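Local coordinates for protein putative amidohydrolase (Unidentified, PDB 3MKV) that probably acts as a prolidase of the amidohydrolase superfamily, using a two-zinc centre to hydrolyse dipeptides that end in proline, at residues N10-D15 with P19-G24; D215-I220 with I241-R246; A282-G287 with A298-V303; A118-L123 with M405-L410. One frame throughout, in Å; residues are numbered along the deposited sequence. Where two conformers were deposited one is given.

Contact 1 (N10-D15 with P19-G24)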
loop_
_atom_site.group_PDB
_atom_site.type_symbol
_atom_site.label_atom_id
_atom_site.label_comp_id
_atom_site.label_asym_id
_atom_site.label_seq_id
_atom_site.Cartn_x
_atom_site.Cartn_y
_atom_site.Cartn_z
ATOM N N ASN A 10 46.147 21.375 -46.451
ATOM C CA ASN A 10 45.659 22.137 -47.601
ATOM C C ASN A 10 44.244 22.718 -47.480
ATOM O O ASN A 10 43.447 22.646 -48.427
ATOM C CB ASN A 10 45.746 21.286 -48.863
ATOM C CG ASN A 10 45.915 22.123 -50.109
ATOM O OD1 ASN A 10 46.735 23.045 -50.140
ATOM N ND2 ASN A 10 45.139 21.814 -51.146
ATOM N N GLY A 11 43.938 23.315 -46.331
ATOM C CA GLY A 11 42.634 23.935 -46.136
ATOM C C GLY A 11 42.653 25.188 -45.280
ATOM O O GLY A 11 43.684 25.563 -44.713
ATOM N N ALA A 12 41.503 25.849 -45.202
ATOM C CA ALA A 12 41.322 26.950 -44.280
ATOM C C ALA A 12 40.944 26.360 -42.929
ATOM O O ALA A 12 40.326 25.301 -42.864
ATOM C CB ALA A 12 40.235 27.885 -44.777
ATOM N N LEU A 13 41.336 27.041 -41.858
ATOM C CA LEU A 13 41.026 26.611 -40.505
ATOM C C LEU A 13 40.122 27.636 -39.874
ATOM O O LEU A 13 40.424 28.822 -39.899
ATOM C CB LEU A 13 42.295 26.496 -39.668
ATOM C CG LEU A 13 42.081 26.106 -38.209
ATOM C CD1 LEU A 13 41.219 24.856 -38.124
ATOM C CD2 LEU A 13 43.405 25.894 -37.513
ATOM N N LEU A 14 39.005 27.181 -39.320
ATOM C CA LEU A 14 38.090 28.070 -38.618
ATOM C C LEU A 14 38.396 28.008 -37.129
ATOM O O LEU A 14 38.213 26.972 -36.485
ATOM C CB LEU A 14 36.648 27.664 -38.888
ATOM C CG LEU A 14 35.555 28.679 -38.560
ATOM C CD1 LEU A 14 34.249 28.240 -39.208
ATOM C CD2 LEU A 14 35.393 28.867 -37.045
ATOM N N ASP A 15 38.912 29.116 -36.610
ATOM C CA ASP A 15 39.212 29.258 -35.200
ATOM C C ASP A 15 38.198 30.255 -34.678
ATOM O O ASP A 15 38.297 31.458 -34.948
ATOM C CB ASP A 15 40.638 29.774 -34.998
ATOM C CG ASP A 15 41.055 29.788 -33.531
ATOM O OD1 ASP A 15 40.228 30.177 -32.681
ATOM O OD2 ASP A 15 42.208 29.414 -33.226
ATOM N N PRO A 19 37.939 36.356 -36.635
ATOM C CA PRO A 19 36.886 36.811 -37.544
ATOM C C PRO A 19 36.983 36.247 -38.958
ATOM O O PRO A 19 35.983 36.233 -39.678
ATOM C CB PRO A 19 37.087 38.330 -37.572
ATOM C CG PRO A 19 38.536 38.520 -37.231
ATOM C CD PRO A 19 38.814 37.461 -36.208
ATOM N N ASP A 20 38.175 35.800 -39.351
ATOM C CA ASP A 20 38.403 35.262 -40.692
ATOM C C ASP A 20 39.110 33.917 -40.624
ATOM O O ASP A 20 39.774 33.609 -39.633
ATOM C CB ASP A 20 39.265 36.223 -41.520
ATOM C CG ASP A 20 38.654 37.602 -41.635
ATOM O OD1 ASP A 20 37.465 37.710 -42.020
ATOM O OD2 ASP A 20 39.371 38.582 -41.340
ATOM N N LEU A 21 38.977 33.136 -41.696
ATOM C CA LEU A 21 39.633 31.835 -41.797
ATOM C C LEU A 21 41.146 31.952 -41.781
ATOM O O LEU A 21 41.724 32.799 -42.453
ATOM C CB LEU A 21 39.193 31.105 -43.069
ATOM C CG LEU A 21 37.732 30.666 -43.126
ATOM C CD1 LEU A 21 37.453 29.903 -44.409
ATOM C CD2 LEU A 21 37.383 29.818 -41.909
ATOM N N LEU A 22 41.791 31.090 -41.010
ATOM C CA LEU A 22 43.242 31.018 -41.019
ATOM C C LEU A 22 43.698 30.086 -42.137
ATOM O O LEU A 22 43.177 28.979 -42.289
ATOM C CB LEU A 22 43.761 30.519 -39.668
ATOM C CG LEU A 22 43.177 31.251 -38.457
ATOM C CD1 LEU A 22 43.563 30.562 -37.155
ATOM C CD2 LEU A 22 43.619 32.705 -38.456
ATOM N N GLN A 23 44.666 30.541 -42.925
ATOM C CA GLN A 23 45.169 29.742 -44.035
ATOM C C GLN A 23 46.542 29.175 -43.705
ATOM O O GLN A 23 47.278 29.758 -42.912
ATOM C CB GLN A 23 45.243 30.586 -45.299
ATOM C CG GLN A 23 44.635 29.899 -46.507
ATOM C CD GLN A 23 43.146 30.165 -46.638
ATOM O OE1 GLN A 23 42.645 31.210 -46.203
ATOM N NE2 GLN A 23 42.433 29.227 -47.252
ATOM N N GLY A 24 46.871 28.025 -44.288
ATOM C CA GLY A 24 48.213 27.458 -44.152
ATOM C C GLY A 24 48.511 26.659 -42.894
ATOM O O GLY A 24 49.673 26.494 -42.520
HETATM O O HOH W 1 39.046 31.664 -37.806
#

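Contact 2 (D215-I220 with I241-R246)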
loop_
_atom_site.group_PDB
_atom_site.type_symbol
_atom_site.label_atom_id
_atom_site.label_comp_id
_atom_site.label_asym_id
_atom_site.label_seq_id
_atom_site.Cartn_x
_atom_site.Cartn_y
_atom_site.Cartn_z
ATOM N N ASP A 215 12.218 27.829 -2.956
ATOM C CA ASP A 215 12.737 26.806 -2.065
ATOM C C ASP A 215 13.076 25.521 -2.813
ATOM O O ASP A 215 14.088 24.875 -2.525
ATOM C CB ASP A 215 11.707 26.489 -0.982
ATOM C CG ASP A 215 11.699 27.512 0.144
ATOM O OD1 ASP A 215 12.790 27.929 0.592
ATOM O OD2 ASP A 215 10.592 27.885 0.589
ATOM N N GLU A 216 12.208 25.128 -3.744
ATOM C CA GLU A 216 12.472 23.940 -4.566
ATOM C C GLU A 216 13.656 24.177 -5.500
ATOM O O GLU A 216 14.601 23.400 -5.500
ATOM C CB GLU A 216 11.225 23.499 -5.352
ATOM C CG GLU A 216 10.127 22.848 -4.501
ATOM C CD GLU A 216 8.738 23.063 -5.080
ATOM O OE1 GLU A 216 7.974 22.076 -5.237
ATOM O OE2 GLU A 216 8.407 24.227 -5.388
ATOM N N ILE A 217 13.637 25.275 -6.252
ATOM C CA ILE A 217 14.726 25.572 -7.180
ATOM C C ILE A 217 16.071 25.558 -6.473
ATOM O O ILE A 217 17.010 24.903 -6.928
ATOM C CB ILE A 217 14.547 26.937 -7.875
ATOM C CG1 ILE A 217 13.288 26.942 -8.738
ATOM C CG2 ILE A 217 15.785 27.293 -8.719
ATOM C CD1 ILE A 217 13.031 28.294 -9.426
ATOM N N ARG A 218 16.163 26.287 -5.366
ATOM C CA ARG A 218 17.400 26.343 -4.590
ATOM C C ARG A 218 17.820 24.965 -4.058
ATOM O O ARG A 218 19.009 24.649 -4.023
ATOM C CB ARG A 218 17.300 27.367 -3.454
ATOM C CG ARG A 218 17.083 28.805 -3.928
ATOM C CD ARG A 218 17.307 29.834 -2.812
ATOM N NE ARG A 218 16.107 30.021 -1.996
ATOM C CZ ARG A 218 15.257 31.034 -2.137
ATOM N NH1 ARG A 218 15.471 31.979 -3.054
ATOM N NH2 ARG A 218 14.191 31.103 -1.356
ATOM N N ALA A 219 16.863 24.139 -3.643
ATOM C CA ALA A 219 17.211 22.760 -3.257
ATOM C C ALA A 219 17.771 21.976 -4.446
ATOM O O ALA A 219 18.753 21.255 -4.305
ATOM C CB ALA A 219 16.016 22.029 -2.664
ATOM N N ILE A 220 17.142 22.119 -5.611
ATOM C CA ILE A 220 17.578 21.414 -6.819
ATOM C C ILE A 220 18.988 21.842 -7.242
ATOM O O ILE A 220 19.845 21.003 -7.506
ATOM C CB ILE A 220 16.568 21.589 -7.993
ATOM C CG1 ILE A 220 15.250 20.869 -7.687
ATOM C CG2 ILE A 220 17.133 21.012 -9.268
ATOM C CD1 ILE A 220 14.037 21.382 -8.468
ATOM N N ILE A 241 12.403 33.981 -15.642
ATOM C CA ILE A 241 13.830 33.984 -15.880
ATOM C C ILE A 241 14.598 34.532 -14.678
ATOM O O ILE A 241 15.569 33.934 -14.216
ATOM C CB ILE A 241 14.159 34.823 -17.098
ATOM C CG1 ILE A 241 13.523 34.195 -18.348
ATOM C CG2 ILE A 241 15.664 34.979 -17.224
ATOM C CD1 ILE A 241 13.628 35.050 -19.605
ATOM N N ALA A 242 14.145 35.669 -14.164
ATOM C CA ALA A 242 14.826 36.345 -13.065
ATOM C C ALA A 242 14.920 35.506 -11.785
ATOM O O ALA A 242 15.975 35.450 -11.146
ATOM C CB ALA A 242 14.149 37.699 -12.779
ATOM N N ARG A 243 13.820 34.863 -11.398
ATOM C CA ARG A 243 13.798 34.122 -10.130
ATOM C C ARG A 243 14.682 32.882 -10.207
ATOM O O ARG A 243 15.385 32.533 -9.250
ATOM C CB ARG A 243 12.367 33.748 -9.728
ATOM C CG ARG A 243 11.563 33.104 -10.840
ATOM C CD ARG A 243 10.069 33.102 -10.526
ATOM N NE ARG A 243 9.785 32.527 -9.214
ATOM C CZ ARG A 243 9.474 31.249 -8.993
ATOM N NH1 ARG A 243 9.404 30.378 -10.000
ATOM N NH2 ARG A 243 9.231 30.842 -7.755
ATOM N N ALA A 244 14.633 32.228 -11.360
ATOM C CA ALA A 244 15.466 31.074 -11.637
ATOM C C ALA A 244 16.936 31.413 -11.463
ATOM O O ALA A 244 17.690 30.681 -10.824
ATOM C CB ALA A 244 15.201 30.574 -13.060
ATOM N N VAL A 245 17.347 32.534 -12.032
ATOM C CA VAL A 245 18.737 32.956 -11.925
ATOM C C VAL A 245 19.149 33.332 -10.499
ATOM O O VAL A 245 20.281 33.060 -10.087
ATOM C CB VAL A 245 19.057 34.087 -12.912
ATOM C CG1 VAL A 245 20.359 34.760 -12.541
ATOM C CG2 VAL A 245 19.135 33.522 -14.312
ATOM N N ARG A 246 18.247 33.955 -9.745
ATOM C CA ARG A 246 18.529 34.339 -8.365
ATOM C C ARG A 246 18.602 33.105 -7.486
ATOM O O ARG A 246 19.160 33.137 -6.396
ATOM C CB ARG A 246 17.438 35.264 -7.823
ATOM C CG ARG A 246 17.523 36.696 -8.295
ATOM C CD ARG A 246 16.466 37.559 -7.617
ATOM N NE ARG A 246 15.216 37.622 -8.373
ATOM C CZ ARG A 246 14.093 36.989 -8.041
ATOM N NH1 ARG A 246 13.013 37.123 -8.805
ATOM N NH2 ARG A 246 14.047 36.228 -6.952
HETATM O O HOH W 2 17.922 33.013 -3.869
#

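Contact 3 (A282-G287 with A298-V303)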
loop_
_atom_site.group_PDB
_atom_site.type_symbol
_atom_site.label_atom_id
_atom_site.label_comp_id
_atom_site.label_asym_id
_atom_site.label_seq_id
_atom_site.Cartn_x
_atom_site.Cartn_y
_atom_site.Cartn_z
ATOM N N ALA A 282 8.610 25.947 -36.630
ATOM C CA ALA A 282 8.137 24.643 -37.087
ATOM C C ALA A 282 6.801 24.259 -36.466
ATOM O O ALA A 282 5.952 23.665 -37.130
ATOM C CB ALA A 282 9.175 23.570 -36.798
ATOM N N LEU A 283 6.619 24.575 -35.189
ATOM C CA LEU A 283 5.358 24.282 -34.526
ATOM C C LEU A 283 4.212 24.984 -35.247
ATOM O O LEU A 283 3.119 24.430 -35.397
ATOM C CB LEU A 283 5.407 24.704 -33.056
ATOM C CG LEU A 283 6.274 23.845 -32.129
ATOM C CD1 LEU A 283 6.429 24.491 -30.762
ATOM C CD2 LEU A 283 5.700 22.435 -32.007
ATOM N N ALA A 284 4.474 26.204 -35.705
ATOM C CA ALA A 284 3.479 26.976 -36.440
ATOM C C ALA A 284 3.227 26.403 -37.837
ATOM O O ALA A 284 2.083 26.295 -38.267
ATOM C CB ALA A 284 3.903 28.438 -36.527
ATOM N N SER A 285 4.299 26.020 -38.531
ATOM C CA SER A 285 4.223 25.584 -39.932
ATOM C C SER A 285 3.593 24.209 -40.148
ATOM O O SER A 285 2.766 24.029 -41.040
ATOM C CB SER A 285 5.620 25.585 -40.569
ATOM O OG SER A 285 6.299 26.805 -40.330
ATOM N N GLU A 286 4.001 23.233 -39.347
ATOM C CA GLU A 286 3.646 21.848 -39.617
ATOM C C GLU A 286 3.256 21.093 -38.355
ATOM O O GLU A 286 3.093 19.874 -38.384
ATOM C CB GLU A 286 4.814 21.136 -40.306
ATOM C CG GLU A 286 6.021 20.900 -39.399
ATOM C CD GLU A 286 7.269 20.491 -40.169
ATOM O OE1 GLU A 286 7.595 21.164 -41.171
ATOM O OE2 GLU A 286 7.927 19.503 -39.771
ATOM N N GLY A 287 3.111 21.819 -37.250
ATOM C CA GLY A 287 2.766 21.212 -35.965
ATOM C C GLY A 287 1.466 20.427 -35.970
ATOM O O GLY A 287 1.415 19.288 -35.502
ATOM N N ALA A 298 -2.562 26.434 -29.708
ATOM C CA ALA A 298 -3.038 27.728 -29.254
ATOM C C ALA A 298 -1.961 28.513 -28.504
ATOM O O ALA A 298 -2.086 29.725 -28.320
ATOM C CB ALA A 298 -4.273 27.550 -28.379
ATOM N N LYS A 299 -0.903 27.832 -28.077
ATOM C CA LYS A 299 0.104 28.469 -27.228
ATOM C C LYS A 299 1.324 29.017 -27.978
ATOM O O LYS A 299 2.089 29.821 -27.436
ATOM C CB LYS A 299 0.528 27.525 -26.096
ATOM C CG LYS A 299 -0.495 27.447 -24.972
ATOM C CD LYS A 299 -0.004 26.612 -23.811
ATOM C CE LYS A 299 0.004 25.131 -24.156
ATOM N NZ LYS A 299 0.586 24.312 -23.050
ATOM N N ILE A 300 1.495 28.597 -29.227
ATOM C CA ILE A 300 2.659 29.003 -30.016
ATOM C C ILE A 300 2.806 30.522 -30.159
ATOM O O ILE A 300 3.869 31.083 -29.879
ATOM C CB ILE A 300 2.632 28.353 -31.415
ATOM C CG1 ILE A 300 2.451 26.836 -31.286
ATOM C CG2 ILE A 300 3.896 28.693 -32.187
ATOM C CD1 ILE A 300 2.249 26.119 -32.604
ATOM N N ALA A 301 1.733 31.179 -30.593
ATOM C CA ALA A 301 1.780 32.597 -30.937
ATOM C C ALA A 301 2.302 33.449 -29.783
ATOM O O ALA A 301 2.877 34.522 -29.995
ATOM C CB ALA A 301 0.406 33.081 -31.385
ATOM N N ASP A 302 2.101 32.957 -28.564
ATOM C CA ASP A 302 2.515 33.672 -27.360
ATOM C C ASP A 302 3.988 34.076 -27.408
ATOM O O ASP A 302 4.338 35.212 -27.075
ATOM C CB ASP A 302 2.255 32.822 -26.109
ATOM C CG ASP A 302 0.773 32.557 -25.865
ATOM O OD1 ASP A 302 0.458 31.592 -25.131
ATOM O OD2 ASP A 302 -0.078 33.305 -26.396
ATOM N N VAL A 303 4.844 33.145 -27.826
ATOM C CA VAL A 303 6.290 33.341 -27.755
ATOM C C VAL A 303 6.975 33.445 -29.119
ATOM O O VAL A 303 8.053 34.012 -29.235
ATOM C CB VAL A 303 6.974 32.205 -26.940
ATOM C CG1 VAL A 303 6.322 32.058 -25.580
ATOM C CG2 VAL A 303 6.933 30.882 -27.697
#

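Contact 4 (A118-L123 with M405-L410)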
loop_
_atom_site.group_PDB
_atom_site.type_symbol
_atom_site.label_atom_id
_atom_site.label_comp_id
_atom_site.label_asym_id
_atom_site.label_seq_id
_atom_site.Cartn_x
_atom_site.Cartn_y
_atom_site.Cartn_z
ATOM N N ALA A 118 25.359 3.649 -24.922
ATOM C CA ALA A 118 25.138 3.070 -26.238
ATOM C C ALA A 118 25.991 3.745 -27.335
ATOM O O ALA A 118 26.634 3.064 -28.146
ATOM C CB ALA A 118 23.672 3.157 -26.577
ATOM N N VAL A 119 25.986 5.078 -27.360
ATOM C CA VAL A 119 26.838 5.827 -28.278
ATOM C C VAL A 119 28.328 5.648 -27.979
ATOM O O VAL A 119 29.123 5.406 -28.885
ATOM C CB VAL A 119 26.548 7.354 -28.258
ATOM C CG1 VAL A 119 27.535 8.076 -29.153
ATOM C CG2 VAL A 119 25.135 7.653 -28.703
ATOM N N GLU A 120 28.724 5.791 -26.721
ATOM C CA GLU A 120 30.146 5.768 -26.430
ATOM C C GLU A 120 30.756 4.400 -26.697
ATOM O O GLU A 120 31.922 4.305 -27.077
ATOM C CB GLU A 120 30.449 6.268 -25.015
ATOM C CG GLU A 120 30.230 7.769 -24.843
ATOM C CD GLU A 120 31.053 8.624 -25.815
ATOM O OE1 GLU A 120 32.300 8.629 -25.679
ATOM O OE2 GLU A 120 30.458 9.303 -26.699
ATOM N N SER A 121 29.969 3.343 -26.509
ATOM C CA SER A 121 30.440 1.988 -26.778
ATOM C C SER A 121 30.387 1.643 -28.275
ATOM O O SER A 121 30.791 0.555 -28.691
ATOM C CB SER A 121 29.623 0.973 -25.981
ATOM O OG SER A 121 28.347 0.786 -26.576
ATOM N N GLY A 122 29.890 2.571 -29.081
ATOM C CA GLY A 122 29.764 2.336 -30.512
ATOM C C GLY A 122 28.581 1.467 -30.918
ATOM O O GLY A 122 28.418 1.150 -32.095
ATOM N N LEU A 123 27.749 1.081 -29.953
ATOM C CA LEU A 123 26.580 0.270 -30.255
ATOM C C LEU A 123 25.653 0.987 -31.243
ATOM O O LEU A 123 24.985 0.350 -32.059
ATOM C CB LEU A 123 25.845 -0.117 -28.969
ATOM C CG LEU A 123 24.578 -0.985 -29.065
ATOM C CD1 LEU A 123 24.857 -2.356 -29.709
ATOM C CD2 LEU A 123 23.932 -1.153 -27.684
ATOM N N MET A 405 34.075 14.029 -38.389
ATOM C CA MET A 405 34.956 13.255 -37.528
ATOM C C MET A 405 34.557 13.458 -36.071
ATOM O O MET A 405 34.493 14.591 -35.602
ATOM C CB MET A 405 36.422 13.689 -37.741
ATOM C CG MET A 405 37.456 12.916 -36.927
ATOM S SD MET A 405 39.194 13.267 -37.330
ATOM C CE MET A 405 39.669 14.398 -36.062
ATOM N N LYS A 406 34.299 12.369 -35.353
ATOM C CA LYS A 406 34.004 12.410 -33.934
ATOM C C LYS A 406 34.947 11.483 -33.208
ATOM O O LYS A 406 35.038 10.337 -33.586
ATOM C CB LYS A 406 32.547 12.031 -33.657
ATOM C CG LYS A 406 32.261 11.572 -32.231
ATOM C CD LYS A 406 30.924 10.849 -32.157
ATOM C CE LYS A 406 30.802 9.995 -30.910
ATOM N NZ LYS A 406 29.522 9.239 -30.883
ATOM N N ASP A 407 35.621 11.962 -32.169
ATOM C CA ASP A 407 36.567 11.147 -31.411
ATOM C C ASP A 407 37.645 10.538 -32.308
ATOM O O ASP A 407 38.049 9.389 -32.101
ATOM C CB ASP A 407 35.844 10.018 -30.660
ATOM C CG ASP A 407 35.102 10.508 -29.428
ATOM O OD1 ASP A 407 33.948 10.072 -29.219
ATOM O OD2 ASP A 407 35.668 11.329 -28.670
ATOM N N GLY A 408 38.107 11.303 -33.297
ATOM C CA GLY A 408 39.175 10.837 -34.180
ATOM C C GLY A 408 38.798 9.714 -35.143
ATOM O O GLY A 408 39.669 9.052 -35.706
ATOM N N ARG A 409 37.501 9.484 -35.331
ATOM C CA ARG A 409 37.041 8.517 -36.314
ATOM C C ARG A 409 36.150 9.229 -37.308
ATOM O O ARG A 409 35.477 10.194 -36.968
ATOM C CB ARG A 409 36.277 7.361 -35.659
ATOM C CG ARG A 409 36.948 6.782 -34.420
ATOM C CD ARG A 409 36.344 5.444 -34.002
ATOM N NE ARG A 409 36.836 4.340 -34.827
ATOM C CZ ARG A 409 36.893 3.070 -34.429
ATOM N NH1 ARG A 409 36.493 2.735 -33.207
ATOM N NH2 ARG A 409 37.356 2.132 -35.248
ATOM N N LEU A 410 36.163 8.755 -38.546
ATOM C CA LEU A 410 35.338 9.323 -39.595
ATOM C C LEU A 410 34.010 8.606 -39.640
ATOM O O LEU A 410 33.948 7.387 -39.791
ATOM C CB LEU A 410 36.025 9.194 -40.960
ATOM C CG LEU A 410 37.369 9.912 -41.125
ATOM C CD1 LEU A 410 38.120 9.406 -42.355
ATOM C CD2 LEU A 410 37.182 11.431 -41.175
HETATM O O HOH W 3 33.906 11.281 -26.156
#

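Contact 1 (N10-D15 with P19-G24)
Leu13 and Leu22 face each other as an antiparallel hydrogen-bonded pair, with backbone bonds running in both directions. The bond from Leu13 N to Leu22 O is short at 2.7 Å and fairly straight, with 162° at the hydrogen; the return bond from Leu22 N to Leu13 O measures 2.9 Å. Leu22 O also receives a CA-H...O contact from Ala12 CA at 3.4 Å. Nearer the turn the direct bonds give way to a water that accepts from Asp15 N and lies 2.8 Å from Asp20 O.

Strands 12-13 and 22-23 thus make a short beta hairpin, the second strand only weakly bonded. The first also runs parallel to strand 56-63, with Ala12 and Leu14 bonded to the backbone of Ile57, so the hairpin is joined to the mixed sheet through its first strand.

The side-chain packing falls into two groups, Leu21 and Gln23 around Ala12 and Leu22 against Asp15. Leu21 has CG anti to its carbonyl carbon (chi1 -67°) and spreads its methyls over two residues: CD1 lies 3.5 Å from Ala12 CB and CD2 3.8 Å from Leu14 CB. Gln23, bent at chi2 (88°), brings NE2 within 3.6 Å of the same Ala12 CB. In the second group Leu22 CD1 meets Asp15 CB at 3.7 Å, while Asp15 OD1 is engaged in a salt bridge with Arg371.

Contact 2 (D215-I220 with I241-R246)
Ile217 and Ala244 mark the closest backbone approach of two helical segments, with 7.1 Å between Ile217 CA and Ala244 CA. No direct hydrogen bond links 215-220 to 241-246, and each helix keeps its own i to i+4 backbone bonds.

Ile217 carries the contact. Its CB points toward the second helix, and the chain through CG1 is fully extended (chi2 178°), which sends the terminal methyl into the gap. There CD1 lies 4.3 Å from Ala244 CA and 4.2 Å from Arg243 NH1, meeting the guanidinium obliquely. The Arg243 chain leaves its helix with chi1 at 49° and turns back toward Ile217; a hydrogen bond from NH2 to Tyr212 O helps to fix the group in that position.

Elsewhere between the segments a water joins them: it accepts from Arg218 NH1 and donates to Arg246 O, each at 2.8 Å. Away from the second helix, Glu216 is paired with Arg182 of a second subunit, so helix 214-225 also faces the assembly.

Helix 238-246 links strands 232-235 and 251-254, whose His234 and His254 bind zinc, and the contact sets it against the preceding helix of the barrel. Arg243 and Arg218 have their strong polar partners outside the segments, in Tyr212 O and Glu214; the direct join is chiefly van der Waals contact of the Ile217 methyl with Ala244 and the Arg243 guanidinium, with a water bridge beside it.

Contact 3 (A282-G287 with A298-V303)
Ile300 comes up to helix 277-286 where Ala284 is its nearest backbone neighbour, the distance from Ala284 CA to Ile300 CA being 6.8 Å. Nearly all of the touching is done by Ile300, whose CB points toward the helix. With CG1 anti to its carbonyl carbon (chi1 -52°) and the chain extended beyond it (chi2 173°), CD1 is driven end-on against the helix surface. The methyl settles on the backbone as much as on side chains: it lies 3.4 Å from Leu283 O, 3.5 Å from Leu283 CB and 3.8 Å from Ala284 N. The second branch, CG2, reaches Ala284 CB more loosely at 4.3 Å, on the side where Ala284 is exposed.

In the amidohydrolase barrel, helix 277-286 follows strand 272-274, and the side chain of Leu283 is about 9 Å from a bound zinc and about 5 Å from a sulfate that probably derives from the crystallisation liquor. The contact joins this helix near the metal centre to the short, weakly bonded helix 300-304 in the excursion that follows it.

Polar links hold that excursion without crossing to 282-287. Lys299 NZ donates to Ser202 O, Asp205 O and Gly199 O, tying the residue before Ile300 to another loop, while Val200 packs on Ile300 itself. Within helix 277-286, Leu283 O accepts a weak bond from Gly287 N, so the carbonyl that the methyl touches has a partner of its own.

Contact 4 (A118-L123 with M405-L410)
Val119 and Lys406 form the close part of this contact, although its finest detail is doubtful. The 2.9 Å between Val119 CG1 and Lys406 NZ is too short for a methyl beside an ammonium group, and the lysine was modelled in two conformers. The conformer described here has a clear general course: the lysine chain leaves the hairpin extended beyond CG and passes toward the valine. In this conformer NZ is hydrogen-bonded to Gly126 O.

The other half is looser and wetter. Glu120, bent at chi2 (-57°), curls its carboxylate toward the hairpin, yet with the lysine in this conformer Glu120 OE2 stays 4.3 Å from Lys406 NZ, beyond a salt bridge. Glu120 OE1 and Asp407 OD1 approach to 4.2 Å with their carboxylate planes turned 74° apart. Any repulsion is probably eased by a water hydrogen-bonded to Glu120 OE1 and to Asp407 OD2, each at 3.1 Å, and by the salt bridge from Asp407 OD2 to Arg128.

Away from the hairpin, Ala118 and Leu123 pack on Leu88 of a third subunit. Helix 113-120 ends in a Schellman motif, with Gly122 at positive phi and Gly122 N bonded to Val119 O. The partner of the last helical turn is a type I' turn, Lys406 to Arg409, closed by backbone bonds in both directions, the two-residue connection characteristic of a tight beta hairpin, here joining strands 403-406 and 409-413.

Overall arrangement
From the N terminus, contact 1 comes first and closes a very short loop, a hairpin complete by Gly24. The chain then passes through strand 56-63 into the barrel and reaches 118-123, which opens contact 4; this closes only at 405-410, after 281 intervening residues. Contacts 2 and 3 both fall within that span, one after the other, without crossing. They lie among the helices and loops of the zinc-bearing barrel, about 10 Å apart at their nearest atoms. Contact 4 brings a late hairpin back to an early barrel helix and reaches the same sheet as contact 1, while contacts 2 and 3 lie across the chain's centre from contact 4.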